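Local atomic coordinates of phosphodiesterase (Pseudomonas aeruginosa, PDB entry 4G75), a protein that probably degrades peptidoglycan lipid precursors as a magnesium-dependent, colicin M-like bacteriocin that kills competing bacteria. Residues 15-20 and 105-110; 43-48 and 82-87; 60-63 and 67-70; 62-65 and 71-74; 89-94 and 116-121. One frame throughout, in Å; residues are numbered along the deposited sequence.

Contact 1 of 5, residues 15-20 and 105-110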
# COMPACT_ATOMS: atom_id res chain seq x y z
N GLY A 15 -16.79 5.52 16.89
CA GLY A 15 -16.80 4.77 18.13
C GLY A 15 -16.11 3.42 18.08
O GLY A 15 -15.92 2.78 19.10
N ASP A 16 -15.73 2.99 16.88
CA ASP A 16 -14.96 1.75 16.75
C ASP A 16 -13.50 1.93 17.15
O ASP A 16 -12.78 0.95 17.36
CB ASP A 16 -15.02 1.22 15.32
CG ASP A 16 -16.36 0.59 15.01
OD1 ASP A 16 -16.85 -0.20 15.84
OD2 ASP A 16 -16.91 0.87 13.92
N PHE A 17 -13.07 3.18 17.27
CA PHE A 17 -11.65 3.47 17.44
C PHE A 17 -11.29 3.99 18.82
O PHE A 17 -11.80 5.00 19.27
CB PHE A 17 -11.18 4.39 16.32
CG PHE A 17 -11.46 3.81 14.96
CD1 PHE A 17 -12.56 4.22 14.24
CD2 PHE A 17 -10.65 2.81 14.45
CE1 PHE A 17 -12.84 3.65 13.00
CE2 PHE A 17 -10.92 2.25 13.23
CZ PHE A 17 -12.01 2.67 12.50
N SER A 18 -10.39 3.26 19.47
CA SER A 18 -10.03 3.52 20.86
C SER A 18 -9.54 4.94 21.09
O SER A 18 -9.80 5.54 22.13
CB SER A 18 -8.96 2.51 21.31
OG SER A 18 -9.45 1.19 21.18
N ALA A 19 -8.82 5.49 20.12
CA ALA A 19 -8.28 6.84 20.28
C ALA A 19 -9.39 7.88 20.33
O ALA A 19 -9.36 8.81 21.14
CB ALA A 19 -7.27 7.16 19.17
N TYR A 20 -10.37 7.72 19.44
CA TYR A 20 -11.54 8.58 19.44
C TYR A 20 -12.26 8.46 20.78
O TYR A 20 -12.62 9.47 21.39
CB TYR A 20 -12.47 8.23 18.29
CG TYR A 20 -13.83 8.87 18.41
CD1 TYR A 20 -14.08 10.13 17.88
CD2 TYR A 20 -14.86 8.21 19.07
CE1 TYR A 20 -15.32 10.72 18.00
CE2 TYR A 20 -16.11 8.79 19.19
CZ TYR A 20 -16.33 10.05 18.66
OH TYR A 20 -17.57 10.61 18.80
N ASP A 105 -7.89 -7.98 12.05
CA ASP A 105 -8.89 -7.33 11.22
C ASP A 105 -8.55 -5.84 11.21
O ASP A 105 -7.73 -5.39 11.99
CB ASP A 105 -10.29 -7.55 11.78
CG ASP A 105 -10.47 -6.92 13.16
OD1 ASP A 105 -10.11 -7.57 14.16
OD2 ASP A 105 -10.98 -5.79 13.24
N ARG A 106 -9.20 -5.07 10.34
CA ARG A 106 -8.79 -3.69 10.10
C ARG A 106 -8.88 -2.83 11.35
O ARG A 106 -7.94 -2.10 11.69
CB ARG A 106 -9.63 -3.08 8.99
CG ARG A 106 -9.38 -3.75 7.65
CD ARG A 106 -10.39 -3.33 6.61
NE ARG A 106 -10.32 -4.16 5.41
CZ ARG A 106 -11.12 -4.02 4.36
NH1 ARG A 106 -12.04 -3.07 4.35
NH2 ARG A 106 -11.00 -4.84 3.31
N ILE A 107 -10.03 -2.91 12.02
CA ILE A 107 -10.26 -2.08 13.19
C ILE A 107 -9.30 -2.45 14.31
O ILE A 107 -8.67 -1.58 14.91
CB ILE A 107 -11.74 -2.15 13.63
CG1 ILE A 107 -12.62 -1.52 12.55
CG2 ILE A 107 -11.93 -1.47 14.99
CD1 ILE A 107 -14.11 -1.74 12.74
N THR A 108 -9.16 -3.74 14.58
CA THR A 108 -8.22 -4.18 15.61
C THR A 108 -6.79 -3.73 15.28
O THR A 108 -6.05 -3.30 16.15
CB THR A 108 -8.24 -5.71 15.79
OG1 THR A 108 -9.54 -6.12 16.22
CG2 THR A 108 -7.21 -6.14 16.82
N ALA A 109 -6.42 -3.85 14.01
CA ALA A 109 -5.08 -3.48 13.59
C ALA A 109 -4.81 -2.01 13.90
O ALA A 109 -3.74 -1.66 14.39
CB ALA A 109 -4.90 -3.75 12.10
N MSE A 110 -5.78 -1.14 13.63
CA MSE A 110 -5.61 0.28 13.88
C MSE A 110 -5.62 0.59 15.37
O MSE A 110 -4.81 1.39 15.84
CB MSE A 110 -6.68 1.11 13.17
CG MSE A 110 -6.56 2.59 13.44
SE MSE A 110 -4.89 3.34 12.72
CE MSE A 110 -5.52 3.54 10.88
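Ile-107, on the first turn of helix 106-113, presses both of its branches against Asp-16 and Phe-17, a case of one aliphatic side chain serving two quite different neighbours. The apolar contacts come first. CG1 of Ile-107 stands 4.2 Å from CE2 of Phe-17, the two side chains crossing at about a right angle. Further along the helix, CG of Met-110, a selenomethionine, comes equally close to CD2 of that ring. Within its own segment, Phe-17 also carries CB of Asp-16 over one face, near the rim.

The contacts with polar groups are of van der Waals type. A chi1 of -66° sends CG2 of Ile-107 to the carbonyl O of Asp-16, 3.5 Å away, while CD1 reaches 4.0 Å from CG of the same residue. The polar atoms of Asp-16 are bonded elsewhere: OD2 accepts from Gly-13 N and the carbonyl O from Asn-111 ND2.

Hydrogen bonding is local to the helix start. Asp-105 is the N-cap, its OD2 accepting from Thr-108 N at 3.1 Å and its OD1 from Thr-108 OG1 at 2.6 Å. The chemistry implies apolar packing between the segments, with directional bonds supplied alongside by Asn-111 to Asp-16 O and Ser-18 N.

Contact 2 of 5, residues 43-48 and 82-87. With EDO (1,2-ethanediol), chain M; EDO (1,2-ethanediol), chain I.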
# COMPACT_ATOMS: atom_id res chain seq x y z
N GLY A 43 -10.72 9.62 14.98
CA GLY A 43 -11.88 8.78 14.72
C GLY A 43 -12.37 8.83 13.28
O GLY A 43 -12.49 7.79 12.63
N GLN A 44 -12.65 10.02 12.78
CA GLN A 44 -13.16 10.13 11.42
C GLN A 44 -12.10 9.76 10.37
O GLN A 44 -12.43 9.19 9.33
CB GLN A 44 -13.74 11.52 11.13
CG GLN A 44 -14.63 11.54 9.90
CD GLN A 44 -15.76 10.52 9.98
OE1 GLN A 44 -16.22 10.17 11.07
NE2 GLN A 44 -16.22 10.06 8.82
N ARG A 45 -10.84 10.09 10.64
CA ARG A 45 -9.80 9.67 9.72
C ARG A 45 -9.71 8.15 9.69
O ARG A 45 -9.59 7.55 8.62
CB ARG A 45 -8.44 10.30 10.07
CG ARG A 45 -8.41 11.82 9.97
CD ARG A 45 -6.97 12.34 9.83
NE ARG A 45 -6.14 11.91 10.95
CZ ARG A 45 -6.07 12.55 12.11
NH1 ARG A 45 -6.77 13.66 12.30
NH2 ARG A 45 -5.30 12.09 13.08
N ASP A 46 -9.78 7.51 10.85
CA ASP A 46 -9.71 6.06 10.91
C ASP A 46 -10.86 5.40 10.14
O ASP A 46 -10.68 4.36 9.51
CB ASP A 46 -9.73 5.57 12.37
CG ASP A 46 -8.43 5.84 13.09
OD1 ASP A 46 -7.43 6.19 12.42
OD2 ASP A 46 -8.41 5.67 14.33
N VAL A 47 -12.04 6.01 10.21
CA VAL A 47 -13.19 5.51 9.47
C VAL A 47 -12.85 5.45 7.98
O VAL A 47 -13.19 4.48 7.29
CB VAL A 47 -14.44 6.38 9.70
CG1 VAL A 47 -15.51 6.08 8.65
CG2 VAL A 47 -14.99 6.14 11.10
N ALA A 48 -12.20 6.49 7.49
CA ALA A 48 -11.77 6.51 6.10
C ALA A 48 -10.70 5.46 5.85
O ALA A 48 -10.79 4.70 4.90
CB ALA A 48 -11.25 7.90 5.72
N ASN A 82 -0.52 19.59 11.70
CA ASN A 82 0.84 19.07 11.60
C ASN A 82 1.07 17.87 12.50
O ASN A 82 1.62 16.86 12.07
CB ASN A 82 1.88 20.17 11.87
CG ASN A 82 1.66 20.90 13.18
OD1 ASN A 82 0.53 21.04 13.65
ND2 ASN A 82 2.74 21.39 13.77
N TYR A 83 0.67 17.97 13.76
CA TYR A 83 0.90 16.86 14.69
C TYR A 83 0.11 15.63 14.26
O TYR A 83 0.59 14.50 14.40
CB TYR A 83 0.53 17.24 16.12
CG TYR A 83 1.39 18.33 16.73
CD1 TYR A 83 2.61 18.68 16.16
CD2 TYR A 83 0.99 19.00 17.88
CE1 TYR A 83 3.40 19.68 16.72
CE2 TYR A 83 1.77 19.99 18.45
CZ TYR A 83 2.97 20.33 17.86
OH TYR A 83 3.75 21.31 18.43
N GLU A 84 -1.10 15.84 13.76
CA GLU A 84 -1.94 14.72 13.36
C GLU A 84 -1.42 14.05 12.09
O GLU A 84 -1.51 12.82 11.95
CB GLU A 84 -3.40 15.17 13.19
CG GLU A 84 -4.07 15.53 14.51
CD GLU A 84 -3.89 14.45 15.57
OE1 GLU A 84 -4.21 13.27 15.28
OE2 GLU A 84 -3.42 14.77 16.68
N PHE A 85 -0.87 14.84 11.17
CA PHE A 85 -0.30 14.27 9.95
C PHE A 85 0.89 13.40 10.35
O PHE A 85 1.03 12.26 9.90
CB PHE A 85 0.15 15.38 9.00
CG PHE A 85 0.63 14.89 7.66
CD1 PHE A 85 -0.22 14.92 6.55
CD2 PHE A 85 1.92 14.41 7.49
CE1 PHE A 85 0.22 14.47 5.31
CE2 PHE A 85 2.36 13.97 6.26
CZ PHE A 85 1.51 14.00 5.17
N ILE A 86 1.74 13.94 11.21
CA ILE A 86 2.93 13.22 11.65
C ILE A 86 2.59 11.91 12.35
O ILE A 86 3.16 10.87 12.04
CB ILE A 86 3.81 14.09 12.55
CG1 ILE A 86 4.44 15.20 11.71
CG2 ILE A 86 4.88 13.23 13.21
CD1 ILE A 86 5.04 16.35 12.51
N TRP A 87 1.65 11.95 13.29
CA TRP A 87 1.24 10.74 14.00
C TRP A 87 0.55 9.70 13.11
O TRP A 87 0.72 8.51 13.33
CB TRP A 87 0.38 11.06 15.24
CG TRP A 87 1.19 11.45 16.45
CD1 TRP A 87 1.11 12.62 17.15
CD2 TRP A 87 2.19 10.66 17.10
NE1 TRP A 87 2.00 12.60 18.19
CE2 TRP A 87 2.68 11.41 18.18
CE3 TRP A 87 2.73 9.39 16.86
CZ2 TRP A 87 3.67 10.94 19.04
CZ3 TRP A 87 3.72 8.91 17.72
CH2 TRP A 87 4.18 9.69 18.79
C1 EDO M . -3.76 18.34 18.21
O1 EDO M . -3.01 17.37 17.45
C2 EDO M . -4.96 18.82 17.41
O2 EDO M . -4.58 19.02 16.05
C1 EDO I . -19.53 8.19 12.90
O1 EDO I . -19.31 7.77 14.26
C2 EDO I . -18.29 7.87 12.08
O2 EDO I . -18.42 8.37 10.74
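Arg-45 of helix 34-49 and Glu-84 of helix 81-102 form an interhelical salt bridge, a buried ionic link inside the helical part of the protein. The arginine can be followed outward. CB points toward the other helix, and the chain runs on nearly extended through CG to CD, which lies 3.7 Å from CD1 of Leu-61 as the shaft passes helix 55-65. At chi3 (-58°) the chain bends, bringing the guanidinium round to several acceptors. NE pairs with Asp-88 OD2, the strongest polar partner of this arginine, and NH1 bonds Ser-41 OG. NH1 also lies 3.8 Å from CB of Glu-84. NH2 finishes the path, donating to Glu-84 OE1 at 2.7 Å with an N-H...O angle of 148°.

The oxygen is met at its anti lone pair and sits at the guanidinium edge, slightly tilted from that plane; the two flat groups are turned 43° against each other. OE1 has a second cation, Lys-42 NZ, and two positive partners would probably favour a charged carboxylate. With Asp-88 also at hand, acids and bases are interleaved between the helices. The other carboxylate oxygen, OE2 of Glu-84, accepts from O1 of a 1,2-ethanediol molecule, probably from the crystallisation liquor, at 2.7 Å.

Contact 3 of 5, residues 60-63 and 67-70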
# COMPACT_ATOMS: atom_id res chain seq x y z
N ALA A 60 -6.14 16.61 3.65
CA ALA A 60 -6.82 17.64 4.43
C ALA A 60 -5.89 18.19 5.50
O ALA A 60 -5.85 19.39 5.74
CB ALA A 60 -8.10 17.09 5.04
N LEU A 61 -5.15 17.30 6.16
CA LEU A 61 -4.20 17.71 7.17
C LEU A 61 -3.11 18.57 6.55
O LEU A 61 -2.82 19.67 7.03
CB LEU A 61 -3.57 16.49 7.85
CG LEU A 61 -4.57 15.64 8.64
CD1 LEU A 61 -3.90 14.40 9.20
CD2 LEU A 61 -5.20 16.47 9.75
N TRP A 62 -2.51 18.08 5.47
CA TRP A 62 -1.42 18.79 4.81
C TRP A 62 -1.85 20.14 4.29
O TRP A 62 -1.14 21.14 4.45
CB TRP A 62 -0.81 17.96 3.67
CG TRP A 62 0.43 18.61 3.12
CD1 TRP A 62 0.51 19.46 2.05
CD2 TRP A 62 1.76 18.49 3.63
NE1 TRP A 62 1.81 19.86 1.86
CE2 TRP A 62 2.60 19.27 2.81
CE3 TRP A 62 2.33 17.78 4.70
CZ2 TRP A 62 3.97 19.37 3.03
CZ3 TRP A 62 3.69 17.88 4.91
CH2 TRP A 62 4.50 18.67 4.08
N ALA A 63 -3.02 20.18 3.64
CA ALA A 63 -3.52 21.42 3.07
C ALA A 63 -3.62 22.49 4.16
O ALA A 63 -3.37 23.67 3.91
CB ALA A 63 -4.86 21.21 2.40
N ASN A 67 -1.03 25.53 4.32
CA ASN A 67 -1.84 26.68 3.91
C ASN A 67 -2.13 26.69 2.42
O ASN A 67 -1.89 27.69 1.73
CB ASN A 67 -1.16 27.98 4.31
CG ASN A 67 -0.98 28.11 5.81
OD1 ASN A 67 0.13 28.33 6.30
ND2 ASN A 67 -2.07 27.95 6.55
N TRP A 68 -2.65 25.58 1.91
CA TRP A 68 -3.03 25.51 0.51
C TRP A 68 -4.27 26.34 0.27
O TRP A 68 -4.49 26.84 -0.83
CB TRP A 68 -3.31 24.07 0.10
CG TRP A 68 -2.10 23.22 -0.10
CD1 TRP A 68 -0.81 23.54 0.20
CD2 TRP A 68 -2.08 21.89 -0.60
NE1 TRP A 68 0.02 22.48 -0.10
CE2 TRP A 68 -0.74 21.46 -0.60
CE3 TRP A 68 -3.07 21.01 -1.06
CZ2 TRP A 68 -0.36 20.19 -1.04
CZ3 TRP A 68 -2.69 19.76 -1.51
CH2 TRP A 68 -1.35 19.36 -1.49
N GLY A 69 -5.10 26.46 1.30
CA GLY A 69 -6.38 27.15 1.18
C GLY A 69 -7.35 26.39 0.29
O GLY A 69 -8.28 26.97 -0.27
N THR A 70 -7.13 25.08 0.16
CA THR A 70 -7.98 24.24 -0.67
C THR A 70 -8.94 23.41 0.17
O THR A 70 -9.03 23.58 1.39
CB THR A 70 -7.12 23.30 -1.54
OG1 THR A 70 -6.12 22.67 -0.72
CG2 THR A 70 -6.43 24.08 -2.64
O HOH W 1 -5.31 25.81 4.10
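Trp-62 and Trp-68 meet at the tight end of this contact: CZ2 of Trp-68 comes in at the edge of the Trp-62 indole, near its plane and 3.3 Å from its CD1; the rings meet obliquely, planes at 73°. With CG anti to the backbone N (chi1 -172°), the Trp-62 indole projects out from the helix, its five-membered ring beside Trp-68. Both indole NE1 groups are bonded to Glu-264 OE1, so one carboxylate oxygen ties the pair to helix 255-264. Ala-63 lies over one face of Trp-68: its CA makes a CH-pi contact 4.2 Å from the centroid of the five-membered ring, and its CB is 3.9 Å from CE3.

The chain turns back on itself because helix 55-65 ends in a Schellman motif, Asn-67 taking positive phi; the 6-to-1 bond of that motif runs from Trp-68 N to Ala-63 O at 2.9 Å, in the carbonyl plane.

Packing is sparser toward solvent. The CB of Asn-67 points away from the helix, and Gly-69 reaches the helix through water: one molecule donates to Ala-63 O and accepts from Gly-69 N, each at 2.9 Å. OG1 of Thr-70 merely lies 3.7 Å from the methyl of Ala-63.

Contact 4 of 5, residues 62-65 and 71-74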
# COMPACT_ATOMS: atom_id res chain seq x y z
N TRP A 62 -2.51 18.08 5.47
CA TRP A 62 -1.42 18.79 4.81
C TRP A 62 -1.85 20.14 4.29
O TRP A 62 -1.14 21.14 4.45
CB TRP A 62 -0.81 17.96 3.67
CG TRP A 62 0.43 18.61 3.12
CD1 TRP A 62 0.51 19.46 2.05
CD2 TRP A 62 1.76 18.49 3.63
NE1 TRP A 62 1.81 19.86 1.86
CE2 TRP A 62 2.60 19.27 2.81
CE3 TRP A 62 2.33 17.78 4.70
CZ2 TRP A 62 3.97 19.37 3.03
CZ3 TRP A 62 3.69 17.88 4.91
CH2 TRP A 62 4.50 18.67 4.08
N ALA A 63 -3.02 20.18 3.64
CA ALA A 63 -3.52 21.42 3.07
C ALA A 63 -3.62 22.49 4.16
O ALA A 63 -3.37 23.67 3.91
CB ALA A 63 -4.86 21.21 2.40
N GLN A 64 -3.97 22.07 5.37
CA GLN A 64 -4.02 23.00 6.50
C GLN A 64 -2.61 23.41 6.90
O GLN A 64 -2.29 24.60 6.97
CB GLN A 64 -4.70 22.35 7.70
CG GLN A 64 -6.17 22.04 7.51
CD GLN A 64 -6.73 21.20 8.65
OE1 GLN A 64 -6.96 21.70 9.75
NE2 GLN A 64 -6.93 19.92 8.39
N TRP A 65 -1.78 22.41 7.17
CA TRP A 65 -0.39 22.62 7.56
C TRP A 65 0.31 23.59 6.61
O TRP A 65 0.94 24.56 7.04
CB TRP A 65 0.34 21.28 7.54
CG TRP A 65 1.64 21.24 8.26
CD1 TRP A 65 2.32 22.30 8.80
CD2 TRP A 65 2.45 20.09 8.49
NE1 TRP A 65 3.49 21.86 9.37
CE2 TRP A 65 3.60 20.51 9.19
CE3 TRP A 65 2.31 18.73 8.18
CZ2 TRP A 65 4.60 19.62 9.58
CZ3 TRP A 65 3.30 17.85 8.56
CH2 TRP A 65 4.44 18.30 9.25
N THR A 71 -9.67 22.50 -0.48
CA THR A 71 -10.71 21.73 0.20
C THR A 71 -10.13 20.85 1.31
O THR A 71 -9.04 20.30 1.19
CB THR A 71 -11.50 20.84 -0.78
OG1 THR A 71 -12.62 20.24 -0.09
CG2 THR A 71 -10.62 19.74 -1.35
N LEU A 72 -10.87 20.73 2.41
CA LEU A 72 -10.47 19.84 3.49
C LEU A 72 -11.24 18.52 3.44
O LEU A 72 -11.21 17.74 4.40
CB LEU A 72 -10.65 20.51 4.85
CG LEU A 72 -9.84 21.79 5.09
CD1 LEU A 72 -9.91 22.19 6.55
CD2 LEU A 72 -8.40 21.62 4.64
N TYR A 73 -11.94 18.27 2.34
CA TYR A 73 -12.67 17.02 2.16
C TYR A 73 -13.64 16.72 3.31
O TYR A 73 -13.88 15.55 3.63
CB TYR A 73 -11.70 15.85 1.94
CG TYR A 73 -10.89 15.96 0.67
CD1 TYR A 73 -11.50 15.83 -0.57
CD2 TYR A 73 -9.52 16.19 0.71
CE1 TYR A 73 -10.76 15.93 -1.74
CE2 TYR A 73 -8.78 16.30 -0.45
CZ TYR A 73 -9.40 16.16 -1.67
OH TYR A 73 -8.67 16.27 -2.82
N GLY A 74 -14.19 17.76 3.91
CA GLY A 74 -15.18 17.59 4.96
C GLY A 74 -14.60 17.41 6.35
O GLY A 74 -15.34 17.34 7.33
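Leu-72 lays its two methyl groups against the stem of Gln-64, and this apolar patch is the heart of the contact. CD2 of the leucine is 3.7 Å from CG of the glutamine in the conformer described here, and CD1 is 3.9 Å from CD, the two side chains crossing at about a right angle. CD2 also faces CB of Ala-63 at a looser 4.2 Å. Leu-72 can touch both because its CG stands beside the backbone N (chi1 -61°), which carries the branch toward the last turn of helix 55-65.

Polar bonds serve the surroundings. In this conformer, one of two, the extended Gln-64 ends in an amide whose OE1 accepts from Leu-78 N and whose NE2 donates to Ala-60 O, one turn back in its own helix; the amide thus bridges helix and loop beyond the leucine. In the loop, Thr-71 forms an ST turn, OG1 accepting from Tyr-73 N at 3.2 Å with an N-H...O angle of 163°. Its CG2 rests 3.7 Å above the centre of the Tyr-73 ring.

At Leu-72, then, apolar packing holds the loop to the helix; the directional bonds lie beside it, within the ST turn and from Gln-64 to Leu-78.

Contact 5 of 5, residues 89-94 and 116-121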
# COMPACT_ATOMS: atom_id res chain seq x y z
N ILE A 89 1.27 9.29 9.97
CA ILE A 89 2.38 8.72 9.22
C ILE A 89 3.10 7.66 10.07
O ILE A 89 3.58 6.65 9.56
CB ILE A 89 3.36 9.81 8.73
CG1 ILE A 89 2.68 10.66 7.64
CG2 ILE A 89 4.66 9.21 8.19
CD1 ILE A 89 2.19 9.86 6.45
N PHE A 90 3.12 7.87 11.38
CA PHE A 90 3.66 6.87 12.30
C PHE A 90 2.74 5.65 12.42
O PHE A 90 3.20 4.52 12.38
CB PHE A 90 3.89 7.50 13.68
CG PHE A 90 4.54 6.58 14.69
CD1 PHE A 90 5.90 6.33 14.66
CD2 PHE A 90 3.79 6.00 15.71
CE1 PHE A 90 6.51 5.51 15.60
CE2 PHE A 90 4.39 5.18 16.66
CZ PHE A 90 5.75 4.93 16.60
N ASP A 91 1.44 5.89 12.56
CA ASP A 91 0.48 4.84 12.88
C ASP A 91 0.13 3.93 11.71
O ASP A 91 -0.00 2.72 11.87
CB ASP A 91 -0.81 5.43 13.44
CG ASP A 91 -0.66 5.95 14.85
OD1 ASP A 91 0.32 5.55 15.53
OD2 ASP A 91 -1.52 6.74 15.29
N LEU A 92 -0.03 4.53 10.53
CA LEU A 92 -0.47 3.78 9.36
C LEU A 92 0.40 2.56 9.00
O LEU A 92 -0.13 1.48 8.74
CB LEU A 92 -0.69 4.71 8.16
CG LEU A 92 -1.99 5.53 8.25
CD1 LEU A 92 -1.92 6.76 7.35
CD2 LEU A 92 -3.22 4.67 7.93
N PRO A 93 1.74 2.71 9.00
CA PRO A 93 2.53 1.51 8.68
C PRO A 93 2.41 0.43 9.74
O PRO A 93 2.53 -0.76 9.42
CB PRO A 93 3.98 2.03 8.65
CG PRO A 93 3.88 3.49 8.53
CD PRO A 93 2.57 3.91 9.13
N GLN A 94 2.19 0.82 10.99
CA GLN A 94 2.04 -0.15 12.06
C GLN A 94 0.72 -0.91 11.92
O GLN A 94 0.66 -2.11 12.14
CB GLN A 94 2.14 0.52 13.43
CG GLN A 94 2.05 -0.47 14.60
CD GLN A 94 3.29 -1.34 14.71
OE1 GLN A 94 4.40 -0.85 14.88
NE2 GLN A 94 3.10 -2.65 14.61
N HIS A 116 -0.93 3.86 22.20
CA HIS A 116 0.28 4.47 22.73
C HIS A 116 0.03 5.92 23.12
O HIS A 116 -1.04 6.47 22.82
CB HIS A 116 1.44 4.37 21.73
CG HIS A 116 1.21 5.09 20.43
ND1 HIS A 116 1.41 6.45 20.30
CD2 HIS A 116 0.85 4.64 19.21
CE1 HIS A 116 1.16 6.81 19.05
NE2 HIS A 116 0.82 5.73 18.37
N GLN A 117 1.00 6.53 23.79
CA GLN A 117 0.92 7.95 24.14
C GLN A 117 1.07 8.83 22.90
O GLN A 117 1.75 8.46 21.95
CB GLN A 117 2.04 8.30 25.13
CG GLN A 117 2.08 7.42 26.36
CD GLN A 117 1.10 7.86 27.41
OE1 GLN A 117 -0.03 7.37 27.48
NE2 GLN A 117 1.51 8.82 28.23
N TYR A 118 0.45 10.01 22.93
CA TYR A 118 0.58 10.96 21.83
C TYR A 118 1.16 12.31 22.25
O TYR A 118 0.51 13.36 22.10
CB TYR A 118 -0.76 11.15 21.11
CG TYR A 118 -1.15 9.98 20.24
CD1 TYR A 118 -0.80 9.94 18.90
CD2 TYR A 118 -1.86 8.90 20.76
CE1 TYR A 118 -1.16 8.87 18.08
CE2 TYR A 118 -2.22 7.82 19.96
CZ TYR A 118 -1.86 7.81 18.62
OH TYR A 118 -2.22 6.75 17.83
N PRO A 119 2.40 12.30 22.76
CA PRO A 119 3.06 13.57 23.06
C PRO A 119 3.16 14.38 21.78
O PRO A 119 3.09 13.80 20.70
CB PRO A 119 4.47 13.15 23.49
CG PRO A 119 4.55 11.67 23.37
CD PRO A 119 3.32 11.16 22.71
N PHE A 120 3.32 15.69 21.89
CA PHE A 120 3.52 16.47 20.68
C PHE A 120 4.82 16.04 20.00
O PHE A 120 5.86 15.91 20.66
CB PHE A 120 3.55 17.97 20.99
CG PHE A 120 2.28 18.47 21.60
CD1 PHE A 120 1.05 18.10 21.08
CD2 PHE A 120 2.32 19.33 22.69
CE1 PHE A 120 -0.12 18.56 21.64
CE2 PHE A 120 1.15 19.79 23.25
CZ PHE A 120 -0.07 19.41 22.72
N PRO A 121 4.77 15.80 18.69
CA PRO A 121 5.98 15.48 17.93
C PRO A 121 6.98 16.62 18.05
O PRO A 121 6.58 17.79 18.07
CB PRO A 121 5.48 15.38 16.49
CG PRO A 121 4.04 15.07 16.60
CD PRO A 121 3.57 15.79 17.84
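A His-carboxylate hydrogen bond ties the loop after helix 106-113 to the middle of helix 81-102. His-116 NE2 donates to Asp-91 OD1 at 2.9 Å, almost straight (173°), in the imidazole plane and on the syn lone pair of the oxygen. The other oxygen, Asp-91 OD2, accepts from Tyr-118 OH at 2.6 Å; it meets the phenol at the ring edge, whereas the hydroxyl lies somewhat out of the carboxylate plane on the syn side. Gln-114 NE2 donates to OD2 too, so three donors grip one carboxylate and fix its rotation.

The imidazole is held from both nitrogens. Its ND1 bonds the carbonyl O of Gln-117 at 2.6 Å, coming from above the carbonyl plane, and two donating nitrogens are consistent with a protonated ring. His-116 has CG between the backbone N and the carbonyl carbon (chi1 63°), which turns the ring toward the helix. Phe-90 offers its edge to the face of that ring in an offset edge-to-face pair, with CE2 4.0 Å from NE2 and the planes at 84°. CE1 of His-116 in turn lies over one face of Tyr-118.

Around this cluster, Trp-87 of the same helix adds its ring to all three aromatics, Tyr-118 touches Lys-42 of helix 34-49, and the flank of helix 81-102 carrying Ile-89 and Pro-93 packs on helix 143-153.

How the contacts relate
All five contacts belong to the helical part of the chain, away from the magnesium site. Contact 2 is the buried one; the others are partly buried. Contacts 2 and 5 share helix 81-102 and meet where Trp-87 NE1 approaches Pro-119 O, while contacts 3 and 4 share Trp-62 and Ala-63 of helix 55-65. Contact 1 packs against contact 2 through Phe-17 and Asp-46, and contact 5 through Met-110 and Leu-92. Chemistry follows place: buried charge pairing between helices in contact 2, carboxylate-centred bonds to a loop in contact 5, apolar packing in contacts 1 and 4, and backbone capping with indoles in contact 3.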